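Local coordinates for Non-structural protein 5 (Modoc virus, PDB 2WA1), which probably transfers methyl groups to the cap of the viral RNA through its FtsJ-like, Rossmann-type methyltransferase domain, at residues 214-219 / 241-246. The protein carries 4 engineered substitutions. Numbering follows the deposited sequence.
Sequences GGLIRV and GNVTAV
Leu216, on the edge strand 215-217 of the methyltransferase sheet, sends CD2 against CG2 of Val243 at 3.4 Å, shorter than two methyl groups normally approach. With CG anti to the backbone N (chi1 -167°), its branched end is carried closer to helix 239-254 than CB alone would come; Met229 and Ile239 also pack on this leucine. The carbonyl O of Leu216 faces the Asn242 side chain, but OD1 stays 3.6 Å from it, two acceptors side by side without a bond; that carbonyl is instead satisfied by ND2 of Asn237. Ile217 turns its side chain away, onto Ile74 of helix 66-76. At Arg218 a water spans the gap, accepting from the backbone N at 2.8 Å and donating to Asn242 OD1 at 3.0 Å. The Arg218 chain then runs at about a right angle across Val246, whose CG2 lies 3.5 Å from Arg218 CB, while Val246 CG1 covers one face of the guanidinium. NH1 is held by the carbonyls of Glu228 and Thr226. Helix residues 241-246 run nearly parallel to strand 215-217 (12°) and join segment 214-219 through apolar packing and one water bridge, the guanidinium bonding to backbone carbonyls and meeting Val246 through carbon contacts.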
loop_
_atom_site.group_PDB
_atom_site.type_symbol
_atom_site.label_atom_id
_atom_site.label_comp_id
_atom_site.label_asym_id
_atom_site.label_seq_id
_atom_site.Cartn_x
_atom_site.Cartn_y
_atom_site.Cartn_z
ATOM N N GLY A 214 -4.030 -2.761 14.020
ATOM C CA GLY A 214 -3.726 -1.749 13.021
ATOM C C GLY A 214 -4.957 -1.038 12.476
ATOM O O GLY A 214 -6.043 -1.078 13.061
ATOM N N GLY A 215 -4.782 -0.385 11.331
ATOM C CA GLY A 215 -5.825 0.450 10.765
ATOM C C GLY A 215 -5.577 0.752 9.306
ATOM O O GLY A 215 -4.637 0.239 8.711
ATOM N N LEU A 216 -6.432 1.585 8.724
ATOM C CA LEU A 216 -6.323 1.889 7.289
ATOM C C LEU A 216 -6.299 3.376 7.100
ATOM O O LEU A 216 -7.258 4.053 7.442
ATOM C CB LEU A 216 -7.473 1.245 6.491
ATOM C CG LEU A 216 -7.319 1.224 4.962
ATOM C CD1 LEU A 216 -6.240 0.229 4.470
ATOM C CD2 LEU A 216 -8.690 0.959 4.276
ATOM N N ILE A 217 -5.210 3.879 6.529
ATOM C CA ILE A 217 -5.021 5.307 6.422
ATOM C C ILE A 217 -4.893 5.806 4.982
ATOM O O ILE A 217 -4.450 5.089 4.098
ATOM C CB ILE A 217 -3.774 5.810 7.252
ATOM C CG1 ILE A 217 -2.475 5.156 6.736
ATOM C CG2 ILE A 217 -3.994 5.558 8.746
ATOM C CD1 ILE A 217 -1.140 5.960 7.076
ATOM N N ARG A 218 -5.253 7.056 4.772
ATOM C CA ARG A 218 -5.033 7.667 3.458
ATOM C C ARG A 218 -3.824 8.592 3.546
ATOM O O ARG A 218 -3.761 9.435 4.429
ATOM C CB ARG A 218 -6.287 8.459 3.026
ATOM C CG ARG A 218 -6.105 9.328 1.806
ATOM C CD ARG A 218 -6.068 8.482 0.518
ATOM N NE ARG A 218 -6.128 9.311 -0.687
ATOM C CZ ARG A 218 -6.086 8.834 -1.931
ATOM N NH1 ARG A 218 -5.979 7.530 -2.140
ATOM N NH2 ARG A 218 -6.104 9.668 -2.965
ATOM N N VAL A 219 -2.887 8.449 2.624
ATOM C CA VAL A 219 -1.754 9.363 2.543
ATOM C C VAL A 219 -2.138 10.556 1.652
ATOM O O VAL A 219 -2.564 10.349 0.531
ATOM C CB VAL A 219 -0.478 8.636 2.011
ATOM C CG1 VAL A 219 0.737 9.592 1.958
ATOM C CG2 VAL A 219 -0.192 7.386 2.887
ATOM N N GLY A 241 -15.302 3.431 8.114
ATOM C CA GLY A 241 -15.486 4.871 8.190
ATOM C C GLY A 241 -14.419 5.669 7.452
ATOM O O GLY A 241 -14.694 6.737 6.912
ATOM N N ASN A 242 -13.178 5.175 7.458
ATOM C CA ASN A 242 -12.100 5.873 6.770
ATOM C C ASN A 242 -12.154 5.718 5.244
ATOM O O ASN A 242 -11.835 6.640 4.495
ATOM C CB ASN A 242 -10.746 5.400 7.282
ATOM C CG ASN A 242 -9.884 6.547 7.670
ATOM O OD1 ASN A 242 -9.091 7.061 6.868
ATOM N ND2 ASN A 242 -10.061 7.006 8.900
ATOM N N VAL A 243 -12.509 4.524 4.809
ATOM C CA VAL A 243 -12.718 4.242 3.388
ATOM C C VAL A 243 -13.792 5.156 2.810
ATOM O O VAL A 243 -13.590 5.767 1.755
ATOM C CB VAL A 243 -13.069 2.771 3.148
ATOM C CG1 VAL A 243 -13.358 2.538 1.672
ATOM C CG2 VAL A 243 -11.874 1.875 3.563
ATOM N N THR A 244 -14.914 5.262 3.519
ATOM C CA THR A 244 -16.041 6.049 3.030
ATOM C C THR A 244 -15.677 7.525 3.076
ATOM O O THR A 244 -16.039 8.264 2.166
ATOM C CB THR A 244 -17.370 5.780 3.786
ATOM O OG1 THR A 244 -17.243 6.199 5.152
ATOM C CG2 THR A 244 -17.755 4.324 3.728
ATOM N N ALA A 245 -14.932 7.955 4.106
ATOM C CA ALA A 245 -14.508 9.359 4.176
ATOM C C ALA A 245 -13.639 9.698 2.994
ATOM O O ALA A 245 -13.783 10.776 2.416
ATOM C CB ALA A 245 -13.789 9.703 5.504
ATOM N N VAL A 246 -12.740 8.779 2.622
ATOM C CA VAL A 246 -11.872 8.968 1.458
ATOM C C VAL A 246 -12.684 9.031 0.157
ATOM O O VAL A 246 -12.477 9.947 -0.643
ATOM C CB VAL A 246 -10.745 7.893 1.350
ATOM C CG1 VAL A 246 -10.095 7.905 -0.051
ATOM C CG2 VAL A 246 -9.686 8.129 2.406
HETATM O O HOH W 1 -6.392 8.458 6.953
#